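Long-range contacts in mannan endo-1,4-beta-mannosidase (Bacillus subtilis, PDB 3CBW), which hydrolyses internal beta-1,4-mannosidic linkages in mannan, galactomannan and glucomannan, and takes part in the breakdown of glucomannan: residues A[178-183]-A[228-233]; A[221-226]-A[243-248]; A[250-255]-A[288-293]; A[109-114]-A[167-172]. The protein carries 3 engineered substitutions. One frame throughout, in Å; residues are numbered along the deposited sequence. Where two conformers were deposited one is given.

Contact 1 of 4, residues A[178-183]-A[228-233]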
# COMPACT_ATOMS: atom_id res chain seq x y z
N ASN A 178 -9.56 -9.06 4.34
CA ASN A 178 -9.86 -10.31 5.03
C ASN A 178 -9.93 -10.13 6.54
O ASN A 178 -10.26 -11.07 7.26
CB ASN A 178 -8.86 -11.42 4.65
CG ASN A 178 -7.43 -11.05 4.97
OD1 ASN A 178 -7.05 -9.88 4.93
ND2 ASN A 178 -6.60 -12.06 5.23
N GLY A 179 -9.62 -8.91 7.00
CA GLY A 179 -9.86 -8.54 8.39
C GLY A 179 -11.30 -8.10 8.57
O GLY A 179 -12.05 -7.90 7.60
N GLU A 180 -11.68 -7.91 9.82
CA GLU A 180 -13.07 -7.65 10.18
C GLU A 180 -13.25 -6.26 10.76
O GLU A 180 -14.31 -5.95 11.31
CB GLU A 180 -13.60 -8.76 11.12
CG GLU A 180 -13.02 -8.77 12.54
CD GLU A 180 -11.65 -9.45 12.68
OE1 GLU A 180 -11.08 -9.96 11.69
OE2 GLU A 180 -11.14 -9.46 13.81
N TRP A 181 -12.24 -5.40 10.62
CA TRP A 181 -12.28 -4.06 11.20
C TRP A 181 -12.77 -2.98 10.22
O TRP A 181 -13.65 -2.20 10.57
CB TRP A 181 -10.94 -3.71 11.87
CG TRP A 181 -9.72 -4.11 11.09
CD1 TRP A 181 -9.02 -3.32 10.22
CD2 TRP A 181 -9.03 -5.36 11.14
NE1 TRP A 181 -7.95 -4.01 9.71
CE2 TRP A 181 -7.93 -5.26 10.26
CE3 TRP A 181 -9.23 -6.56 11.84
CZ2 TRP A 181 -7.04 -6.31 10.05
CZ3 TRP A 181 -8.35 -7.61 11.64
CH2 TRP A 181 -7.26 -7.48 10.74
N PHE A 182 -12.24 -2.94 9.00
CA PHE A 182 -12.68 -1.92 8.03
C PHE A 182 -14.03 -2.26 7.41
O PHE A 182 -14.35 -3.43 7.21
CB PHE A 182 -11.64 -1.75 6.92
CG PHE A 182 -10.29 -1.26 7.39
CD1 PHE A 182 -10.18 -0.14 8.21
CD2 PHE A 182 -9.14 -1.90 6.97
CE1 PHE A 182 -8.92 0.32 8.63
CE2 PHE A 182 -7.88 -1.45 7.37
CZ PHE A 182 -7.78 -0.34 8.20
N TRP A 183 -14.79 -1.23 7.06
CA TRP A 183 -16.14 -1.45 6.53
C TRP A 183 -16.16 -2.29 5.25
O TRP A 183 -17.15 -2.97 4.97
CB TRP A 183 -16.87 -0.13 6.33
CG TRP A 183 -16.27 0.81 5.31
CD1 TRP A 183 -15.42 1.85 5.56
CD2 TRP A 183 -16.49 0.80 3.89
NE1 TRP A 183 -15.10 2.50 4.38
CE2 TRP A 183 -15.74 1.88 3.35
CE3 TRP A 183 -17.24 -0.00 3.02
CZ2 TRP A 183 -15.70 2.15 1.98
CZ3 TRP A 183 -17.21 0.28 1.64
CH2 TRP A 183 -16.45 1.35 1.15
N ALA A 228 -1.99 -10.49 7.09
CA ALA A 228 -1.31 -11.77 7.34
C ALA A 228 -1.94 -12.60 8.44
O ALA A 228 -1.75 -13.81 8.49
CB ALA A 228 0.15 -11.53 7.67
N ASN A 229 -2.68 -11.95 9.34
CA ASN A 229 -3.19 -12.61 10.52
C ASN A 229 -4.64 -13.04 10.42
O ASN A 229 -5.27 -13.31 11.44
CB ASN A 229 -2.96 -11.73 11.77
CG ASN A 229 -1.48 -11.48 12.05
OD1 ASN A 229 -0.61 -12.25 11.62
ND2 ASN A 229 -1.19 -10.41 12.77
N ARG A 230 -5.16 -13.12 9.20
CA ARG A 230 -6.50 -13.63 8.96
C ARG A 230 -6.49 -14.56 7.76
O ARG A 230 -5.58 -14.51 6.93
CB ARG A 230 -7.48 -12.47 8.72
CG ARG A 230 -7.69 -11.56 9.92
CD ARG A 230 -8.41 -12.28 11.05
NE ARG A 230 -8.76 -11.38 12.16
CZ ARG A 230 -7.96 -11.09 13.18
NH1 ARG A 230 -6.73 -11.61 13.27
NH2 ARG A 230 -8.39 -10.28 14.14
N ASP A 231 -7.50 -15.42 7.67
CA ASP A 231 -7.62 -16.37 6.57
C ASP A 231 -8.00 -15.69 5.27
O ASP A 231 -8.21 -14.47 5.23
CB ASP A 231 -8.68 -17.44 6.92
CG ASP A 231 -8.33 -18.25 8.16
OD1 ASP A 231 -7.13 -18.37 8.50
OD2 ASP A 231 -9.28 -18.80 8.76
N PHE A 232 -8.08 -16.48 4.20
CA PHE A 232 -8.66 -16.06 2.92
C PHE A 232 -7.82 -15.06 2.17
O PHE A 232 -8.35 -14.15 1.54
CB PHE A 232 -10.10 -15.52 3.10
CG PHE A 232 -10.93 -16.31 4.07
CD1 PHE A 232 -11.14 -17.68 3.89
CD2 PHE A 232 -11.49 -15.69 5.18
CE1 PHE A 232 -11.90 -18.41 4.81
CE2 PHE A 232 -12.24 -16.40 6.09
CZ PHE A 232 -12.45 -17.76 5.92
N LYS A 233 -6.50 -15.22 2.21
CA LYS A 233 -5.62 -14.24 1.60
C LYS A 233 -5.83 -14.10 0.11
O LYS A 233 -5.65 -13.01 -0.42
CB LYS A 233 -4.15 -14.57 1.83
CG LYS A 233 -3.55 -14.02 3.08
CD LYS A 233 -3.47 -15.08 4.11
CE LYS A 233 -2.75 -14.63 5.36
NZ LYS A 233 -3.06 -15.59 6.44

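Contact 2 of 4, residues A[221-226]-A[243-248]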
# COMPACT_ATOMS: atom_id res chain seq x y z
N ILE A 221 0.30 2.07 -9.84
CA ILE A 221 0.69 0.66 -9.71
C ILE A 221 -0.20 0.12 -8.60
O ILE A 221 -0.18 0.62 -7.48
CB ILE A 221 2.18 0.55 -9.36
CG1 ILE A 221 3.04 1.04 -10.54
CG2 ILE A 221 2.55 -0.88 -8.97
CD1 ILE A 221 4.53 1.12 -10.25
N TRP A 222 -1.01 -0.87 -8.93
CA TRP A 222 -2.11 -1.33 -8.08
C TRP A 222 -1.68 -2.43 -7.12
O TRP A 222 -1.15 -3.47 -7.56
CB TRP A 222 -3.27 -1.79 -8.97
CG TRP A 222 -3.91 -0.63 -9.64
CD1 TRP A 222 -3.46 0.03 -10.75
CD2 TRP A 222 -5.08 0.07 -9.21
NE1 TRP A 222 -4.30 1.08 -11.05
CE2 TRP A 222 -5.30 1.12 -10.11
CE3 TRP A 222 -5.99 -0.12 -8.16
CZ2 TRP A 222 -6.38 2.00 -10.00
CZ3 TRP A 222 -7.07 0.75 -8.05
CH2 TRP A 222 -7.24 1.80 -8.95
N VAL A 223 -1.91 -2.21 -5.83
CA VAL A 223 -1.41 -3.11 -4.78
C VAL A 223 -2.57 -3.76 -4.03
O VAL A 223 -3.45 -3.05 -3.52
CB VAL A 223 -0.47 -2.37 -3.80
CG1 VAL A 223 0.14 -3.30 -2.76
CG2 VAL A 223 0.63 -1.61 -4.57
N TYR A 224 -2.56 -5.09 -3.94
CA TYR A 224 -3.58 -5.89 -3.23
C TYR A 224 -2.95 -6.40 -1.95
O TYR A 224 -1.97 -7.15 -2.02
CB TYR A 224 -3.98 -7.05 -4.14
CG TYR A 224 -4.77 -8.17 -3.50
CD1 TYR A 224 -6.14 -8.01 -3.24
CD2 TYR A 224 -4.17 -9.39 -3.17
CE1 TYR A 224 -6.88 -9.03 -2.65
CE2 TYR A 224 -4.92 -10.41 -2.57
CZ TYR A 224 -6.26 -10.22 -2.33
OH TYR A 224 -7.01 -11.21 -1.75
N SER A 225 -3.53 -6.04 -0.80
CA SER A 225 -2.85 -6.24 0.48
C SER A 225 -3.74 -6.81 1.59
O SER A 225 -4.18 -6.09 2.49
CB SER A 225 -2.16 -4.95 0.94
OG SER A 225 -3.07 -3.86 1.03
N PRO A 226 -3.98 -8.14 1.56
CA PRO A 226 -4.63 -8.77 2.70
C PRO A 226 -3.79 -8.71 3.97
O PRO A 226 -2.57 -8.49 3.93
CB PRO A 226 -4.75 -10.23 2.26
CG PRO A 226 -3.78 -10.40 1.13
CD PRO A 226 -3.64 -9.09 0.48
N VAL A 243 -4.46 -5.94 -10.67
CA VAL A 243 -3.46 -5.94 -9.60
C VAL A 243 -2.08 -6.06 -10.19
O VAL A 243 -1.80 -6.97 -10.97
CB VAL A 243 -3.69 -7.13 -8.62
CG1 VAL A 243 -2.59 -7.19 -7.57
CG2 VAL A 243 -5.04 -7.02 -7.93
N ASP A 244 -1.20 -5.16 -9.78
CA ASP A 244 0.21 -5.22 -10.17
C ASP A 244 1.10 -5.93 -9.15
O ASP A 244 2.02 -6.66 -9.52
CB ASP A 244 0.76 -3.80 -10.41
CG ASP A 244 0.13 -3.15 -11.62
OD1 ASP A 244 0.25 -3.72 -12.72
OD2 ASP A 244 -0.47 -2.06 -11.47
N ILE A 245 0.84 -5.68 -7.86
CA ILE A 245 1.67 -6.18 -6.76
C ILE A 245 0.74 -6.76 -5.72
O ILE A 245 -0.29 -6.17 -5.41
CB ILE A 245 2.53 -5.04 -6.13
CG1 ILE A 245 3.56 -4.53 -7.15
CG2 ILE A 245 3.22 -5.47 -4.83
CD1 ILE A 245 4.33 -3.29 -6.73
N VAL A 246 1.10 -7.93 -5.20
CA VAL A 246 0.38 -8.54 -4.08
C VAL A 246 1.24 -8.42 -2.83
O VAL A 246 2.47 -8.32 -2.91
CB VAL A 246 0.01 -10.02 -4.34
CG1 VAL A 246 -0.94 -10.10 -5.52
CG2 VAL A 246 1.27 -10.90 -4.59
N GLY A 247 0.62 -8.44 -1.66
CA GLY A 247 1.44 -8.35 -0.47
C GLY A 247 0.67 -8.58 0.80
O GLY A 247 -0.54 -8.74 0.79
N LEU A 248 1.41 -8.57 1.91
CA LEU A 248 0.83 -8.76 3.23
C LEU A 248 1.04 -7.57 4.12
O LEU A 248 2.15 -7.05 4.20
CB LEU A 248 1.47 -9.97 3.91
CG LEU A 248 1.15 -11.32 3.27
CD1 LEU A 248 2.04 -12.41 3.83
CD2 LEU A 248 -0.32 -11.70 3.48

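Contact 3 of 4, residues A[250-255]-A[288-293]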
# COMPACT_ATOMS: atom_id res chain seq x y z
N ALA A 250 1.44 -7.09 7.78
CA ALA A 250 1.93 -8.06 8.77
C ALA A 250 2.36 -7.35 10.04
O ALA A 250 3.36 -6.63 10.04
CB ALA A 250 3.09 -8.88 8.20
N TYR A 251 1.59 -7.54 11.10
CA TYR A 251 1.96 -7.05 12.43
C TYR A 251 2.16 -8.28 13.29
O TYR A 251 1.27 -9.10 13.42
CB TYR A 251 0.91 -6.10 13.00
CG TYR A 251 0.89 -4.79 12.26
CD1 TYR A 251 1.65 -3.70 12.69
CD2 TYR A 251 0.16 -4.66 11.07
CE1 TYR A 251 1.66 -2.50 11.98
CE2 TYR A 251 0.17 -3.46 10.34
CZ TYR A 251 0.92 -2.39 10.81
OH TYR A 251 0.95 -1.20 10.12
N PHE A 252 3.35 -8.42 13.86
CA PHE A 252 3.76 -9.70 14.40
C PHE A 252 4.83 -9.52 15.44
O PHE A 252 5.48 -8.46 15.53
CB PHE A 252 4.30 -10.58 13.27
CG PHE A 252 5.40 -9.92 12.49
CD1 PHE A 252 6.73 -9.99 12.92
CD2 PHE A 252 5.11 -9.20 11.34
CE1 PHE A 252 7.74 -9.36 12.20
CE2 PHE A 252 6.11 -8.58 10.63
CZ PHE A 252 7.43 -8.66 11.05
N GLN A 253 5.03 -10.57 16.22
CA GLN A 253 6.24 -10.67 17.04
C GLN A 253 7.27 -11.60 16.40
O GLN A 253 8.48 -11.36 16.54
CB GLN A 253 5.89 -11.11 18.46
CG GLN A 253 7.09 -11.22 19.41
CD GLN A 253 8.04 -10.02 19.38
OE1 GLN A 253 9.26 -10.19 19.29
NE2 GLN A 253 7.49 -8.81 19.45
N ASP A 254 6.79 -12.63 15.72
CA ASP A 254 7.64 -13.65 15.11
C ASP A 254 7.70 -13.40 13.61
O ASP A 254 6.74 -13.69 12.88
CB ASP A 254 7.04 -15.03 15.40
CG ASP A 254 7.85 -16.17 14.83
OD1 ASP A 254 8.86 -15.95 14.13
OD2 ASP A 254 7.45 -17.33 15.10
N ALA A 255 8.84 -12.89 13.15
CA ALA A 255 9.03 -12.60 11.73
C ALA A 255 9.02 -13.82 10.83
O ALA A 255 8.84 -13.68 9.63
CB ALA A 255 10.33 -11.85 11.53
N SER A 288 16.06 -6.37 12.63
CA SER A 288 17.15 -7.17 12.04
C SER A 288 16.70 -8.61 11.79
O SER A 288 17.14 -9.24 10.82
CB SER A 288 18.42 -7.13 12.90
OG SER A 288 18.28 -7.88 14.09
N LEU A 289 15.80 -9.10 12.64
CA LEU A 289 15.24 -10.43 12.45
C LEU A 289 14.26 -10.47 11.28
O LEU A 289 14.12 -11.50 10.62
CB LEU A 289 14.57 -10.93 13.74
CG LEU A 289 15.54 -11.12 14.91
CD1 LEU A 289 14.77 -11.35 16.20
CD2 LEU A 289 16.54 -12.25 14.64
N PHE A 290 13.58 -9.36 11.04
CA PHE A 290 12.65 -9.27 9.90
C PHE A 290 13.39 -9.36 8.56
O PHE A 290 12.99 -10.12 7.68
CB PHE A 290 11.84 -7.97 10.00
CG PHE A 290 10.97 -7.70 8.81
CD1 PHE A 290 9.94 -8.58 8.45
CD2 PHE A 290 11.14 -6.54 8.06
CE1 PHE A 290 9.11 -8.32 7.35
CE2 PHE A 290 10.33 -6.27 6.96
CZ PHE A 290 9.31 -7.16 6.62
N ILE A 291 14.49 -8.62 8.42
CA ILE A 291 15.27 -8.74 7.18
C ILE A 291 15.90 -10.13 7.05
O ILE A 291 15.98 -10.66 5.94
CB ILE A 291 16.30 -7.58 6.96
CG1 ILE A 291 16.84 -7.59 5.53
CG2 ILE A 291 17.42 -7.62 7.98
CD1 ILE A 291 15.81 -7.31 4.45
N ASN A 292 16.32 -10.73 8.16
CA ASN A 292 16.82 -12.09 8.10
C ASN A 292 15.74 -13.07 7.65
O ASN A 292 16.00 -13.96 6.84
CB ASN A 292 17.41 -12.53 9.43
CG ASN A 292 18.00 -13.91 9.36
OD1 ASN A 292 17.38 -14.89 9.76
ND2 ASN A 292 19.19 -14.00 8.78
N ALA A 293 14.54 -12.92 8.19
CA ALA A 293 13.40 -13.75 7.77
C ALA A 293 13.09 -13.59 6.29
O ALA A 293 12.78 -14.56 5.60
CB ALA A 293 12.18 -13.47 8.62

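Contact 4 of 4, residues A[109-114]-A[167-172]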
# COMPACT_ATOMS: atom_id res chain seq x y z
N PRO A 109 6.68 7.19 -4.04
CA PRO A 109 5.55 7.38 -3.12
C PRO A 109 4.55 6.22 -3.13
O PRO A 109 4.39 5.53 -4.14
CB PRO A 109 4.92 8.68 -3.62
CG PRO A 109 5.17 8.65 -5.10
CD PRO A 109 6.52 7.97 -5.29
N GLN A 110 3.88 6.07 -2.00
CA GLN A 110 2.83 5.08 -1.82
C GLN A 110 1.64 5.75 -1.16
O GLN A 110 1.81 6.51 -0.20
CB GLN A 110 3.32 3.93 -0.94
CG GLN A 110 2.34 2.77 -0.74
CD GLN A 110 1.56 2.75 0.58
OE1 GLN A 110 1.06 1.69 0.96
NE2 GLN A 110 1.46 3.88 1.29
N ILE A 111 0.45 5.47 -1.66
CA ILE A 111 -0.79 6.00 -1.07
C ILE A 111 -1.75 4.89 -0.69
O ILE A 111 -2.04 4.00 -1.50
CB ILE A 111 -1.47 7.01 -2.05
CG1 ILE A 111 -0.56 8.22 -2.25
CG2 ILE A 111 -2.85 7.43 -1.54
CD1 ILE A 111 -0.97 9.18 -3.36
N SER A 112 -2.23 4.95 0.55
CA SER A 112 -3.33 4.12 1.04
C SER A 112 -4.51 5.01 1.42
O SER A 112 -4.39 6.23 1.40
CB SER A 112 -2.90 3.27 2.24
OG SER A 112 -2.49 4.08 3.34
N LEU A 113 -5.63 4.38 1.76
CA LEU A 113 -6.87 5.11 2.04
C LEU A 113 -7.65 4.50 3.18
O LEU A 113 -8.27 3.44 3.03
CB LEU A 113 -7.78 5.11 0.81
CG LEU A 113 -7.22 5.66 -0.51
CD1 LEU A 113 -8.06 5.25 -1.70
CD2 LEU A 113 -7.10 7.18 -0.43
N HIS A 114 -7.69 5.19 4.32
CA HIS A 114 -8.60 4.80 5.41
C HIS A 114 -9.98 5.41 5.17
O HIS A 114 -10.41 6.31 5.90
CB HIS A 114 -8.02 5.17 6.77
CG HIS A 114 -6.96 4.22 7.23
ND1 HIS A 114 -5.77 4.04 6.54
CD2 HIS A 114 -6.91 3.38 8.29
CE1 HIS A 114 -5.04 3.14 7.17
NE2 HIS A 114 -5.70 2.73 8.24
N VAL A 167 4.86 11.15 -11.92
CA VAL A 167 5.31 10.43 -10.73
C VAL A 167 4.54 9.11 -10.57
O VAL A 167 3.32 9.13 -10.39
CB VAL A 167 5.07 11.30 -9.49
CG1 VAL A 167 5.41 10.54 -8.21
CG2 VAL A 167 5.88 12.60 -9.59
N PRO A 168 5.25 7.96 -10.63
CA PRO A 168 4.59 6.68 -10.37
C PRO A 168 4.18 6.60 -8.91
O PRO A 168 4.91 7.07 -8.03
CB PRO A 168 5.70 5.67 -10.65
CG PRO A 168 6.97 6.40 -10.39
CD PRO A 168 6.70 7.82 -10.82
N VAL A 169 3.05 5.96 -8.65
CA VAL A 169 2.52 5.83 -7.30
C VAL A 169 2.13 4.39 -7.03
O VAL A 169 1.39 3.79 -7.81
CB VAL A 169 1.24 6.71 -7.12
CG1 VAL A 169 0.56 6.47 -5.76
CG2 VAL A 169 1.57 8.17 -7.31
N LEU A 170 2.61 3.86 -5.91
CA LEU A 170 2.14 2.58 -5.41
C LEU A 170 0.79 2.85 -4.73
O LEU A 170 0.74 3.47 -3.67
CB LEU A 170 3.14 2.02 -4.41
CG LEU A 170 4.51 1.64 -4.97
CD1 LEU A 170 5.54 1.41 -3.86
CD2 LEU A 170 4.42 0.42 -5.88
N PHE A 171 -0.29 2.42 -5.37
CA PHE A 171 -1.65 2.76 -4.93
C PHE A 171 -2.27 1.52 -4.31
O PHE A 171 -2.42 0.49 -4.99
CB PHE A 171 -2.48 3.26 -6.11
CG PHE A 171 -3.85 3.73 -5.74
CD1 PHE A 171 -4.03 4.79 -4.86
CD2 PHE A 171 -4.98 3.14 -6.31
CE1 PHE A 171 -5.29 5.24 -4.52
CE2 PHE A 171 -6.26 3.59 -5.99
CZ PHE A 171 -6.42 4.64 -5.09
N ARG A 172 -2.57 1.60 -3.02
CA ARG A 172 -2.95 0.43 -2.25
C ARG A 172 -4.31 0.67 -1.59
O ARG A 172 -4.37 0.97 -0.41
CB ARG A 172 -1.86 0.14 -1.22
CG ARG A 172 -2.08 -1.12 -0.38
CD ARG A 172 -0.88 -1.37 0.52
NE ARG A 172 -0.70 -0.36 1.56
CZ ARG A 172 -1.09 -0.47 2.82
NH1 ARG A 172 -1.71 -1.56 3.25
NH2 ARG A 172 -0.85 0.51 3.66
O HOH W 1 0.06 3.56 3.81
O HOH W 2 -6.24 1.66 1.42

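Contact 1 of 4, residues A[178-183]-A[228-233]
Arg230 and Glu180 meet side-on across two loops, NE and one terminal nitrogen of the guanidinium each taking a different carboxylate oxygen. NE lies 2.8 Å from Glu180 OE1 and NH2 lies 2.9 Å from Glu180 OE2; both oxygens offer their syn lone pairs, and the two planes are only 19° apart, so the salt bridge is a nearly flat fork. In Arg230, chi1 (-65°) sets CG beside the backbone N and 4.0 Å from Gly179 CA, and a bend at chi2 (-68°) then turns CD and the guanidinium toward the acid. Its remaining nitrogen, NH1, turns back to the carbonyl O of Asn229, so every nitrogen of the guanidinium has an acceptor within the contact. Trp181 brings the CZ3 corner of its indole over one guanidinium face, 3.7 Å from Arg230 NH2, with the planes almost perpendicular. With an alanine here instead of Arg230, the Glu180 carboxylate would probably lose its charged mate and that corner of the indole its neighbour. Deeper in, Asn178 sends ND2 to the carbonyl O of Asp231 at 2.9 Å; the oxygen lies in the amide plane, although the donor stands above the plane of the carbonyl. The other end of that amide, OD1, accepts from the backbone N of Asp227. Trp181 is a probable substrate-binding residue, by similarity, and its NE1 bonds to Glu176, the probable proton donor. The chemistry therefore implies an ionic link between two loops beside the cleft, with a charged group bordering the indole.

Contact 2 of 4, residues A[221-226]-A[243-248]
Val223 pairs with Ile245, and Tyr224 with Val246, as two neighbouring parallel strands of the TIM barrel, their short axes 4.7 Å apart. All the touching residues are buried, so the contrast is between a closely bonded beginning and a more loosely packed end, with no solvent side. At the beginning, Trp222 O accepts from two backbone donors, Asp244 N at 2.8 Å and Ile245 N at 3.0 Å. Asp244 returns the grip: with CG beside its own backbone N (chi1 -67°), it directs OD2 at Trp222 N, 2.9 Å away and almost straight at 174°, using the anti lone pair. A side chain thus takes the place of a backbone acceptor just before strand 245-252 begins. Its other oxygen, OD1, is held by the backbone N of Val15. Near these bonds Ile221 CG2 touches Ile245 CD1 at 3.7 Å, on a side covered by Met27 of helix 21-32. Separately, Val243 CG1 rests against Tyr224 CB. From the second bridge onward the side chains touch less closely: Tyr224 CD2 comes no nearer than 4.1 Å to Val246 CG1, Gly247 adds no side chain, and Pro226 CG and Leu248 CD2 barely meet. Leu264 of helix 261-265 lies against Tyr224, Pro226, Val246 and Leu248 on this side. Ser225, at the barrel's catalytic end, touches His175, which by similarity keeps the nucleophile in position. The backbone link here is Gly247 N to Tyr224 O at 2.9 Å, and beside it Pro226 CD packs 3.1 Å from Gly247 O.

Contact 3 of 4, residues A[250-255]-A[288-293]
Phe252 and Ala255 pack against Phe290 and Ala293, joining the end of a TIM-barrel strand and its following loop to the outer helix 287-297. Between the two segments the contact is apolar, with no hydrogen bond crossing it. The aromatic part is one pair of rings. Phe252 approaches with its far tip, CZ, which lies 3.6 Å from Phe290 CD1; the ring centres are 5.8 Å apart and the planes inclined at 35°, so the rings meet obliquely. On the helix, Phe290 CG lies opposite the backbone N (chi1 173°), which swings its ring off the helix to meet this tip. Both rings also touch Val276 of strand 271-278, so they fill the layer between sheet and helix. The aliphatic part belongs to Ala255, whose methyl, CB, points at the helix and settles between successive turns, against Phe290 CA on one and Ala293 CB on the next, each 3.8 Å from it. Such small side chains let loop and helix come close: the CA atoms of Ala255 and Phe290 are 5.2 Å apart. Polar links lie around the contact. Tyr251, a probable substrate-binding residue by similarity, is on the same strand but turns its hydroxyl to Glu275, the probable nucleophile. The carbonyl of Ala255 accepts from the hydroxyl of Tyr298, and the same oxygen, Ala255 O, has the methyl CB of Ala293 only 3.5 Å away.

Contact 4 of 4, residues A[109-114]-A[167-172]
Arg172 NE and Gln110 OE1 form the one direct side-chain hydrogen bond between these strands, at 2.8 Å. The oxygen sits at the guanidinium edge, 12° out of its plane, and the amide is nearly coplanar with the guanidinium. In Gln110, chi1 (-177°) lays CG by Leu170 CB, and a fold at chi2 (-100°) bends the amide toward Arg172. A water then ties three groups together: it accepts from Gln110 NE2 and Arg172 NH2 and donates to Ser112 OG, which also bonds to Asp76. Beyond the two segments Arg172 forms salt bridges with Asp249 and with Glu275, the probable nucleophile. A methionine in place of Arg172 would probably leave both carboxylates without their positive partner and Gln110 OE1 without its donor. The backbones pair in parallel, with Ile111 N 2.9 Å from Leu170 O and Arg172 N 2.9 Å from Ile111 O. On the face opposite Gln110 and Arg172, Ile111 CD1 meets Val169 CG1 at 3.9 Å and Leu113 CD1 reaches Phe171 CZ at 3.8 Å, beneath helix 143-163. At the strand start Pro109 CG packs on Val167 CG1. An apolar outer layer under helices, and an inner face carrying Gln110, Ser112 and Arg172 toward the active site, fit a TIM-barrel wall.

Along the chain contact 4 comes first and closes before the others open; contacts 1 and 2 interleave, and contact 3 follows. Contacts 4 and 2 are successive parts of one barrel wall, their centres 11 Å apart: strand 169-172 pairs with 108-114 on one side and 220-224 on the other, and Ile221 O and Val223 N bond to Phe171. Strand 245-252 then continues from contact 2 into contact 3, about 20 Å away between centres. Contact 1 lies among the loops at the strand ends, joined to contact 2 through Lys233 and Tyr224 and to contact 3 through Asn229 and Tyr251. Together they connect barrel interior, cleft loops and an outer helix around the probable catalytic residues.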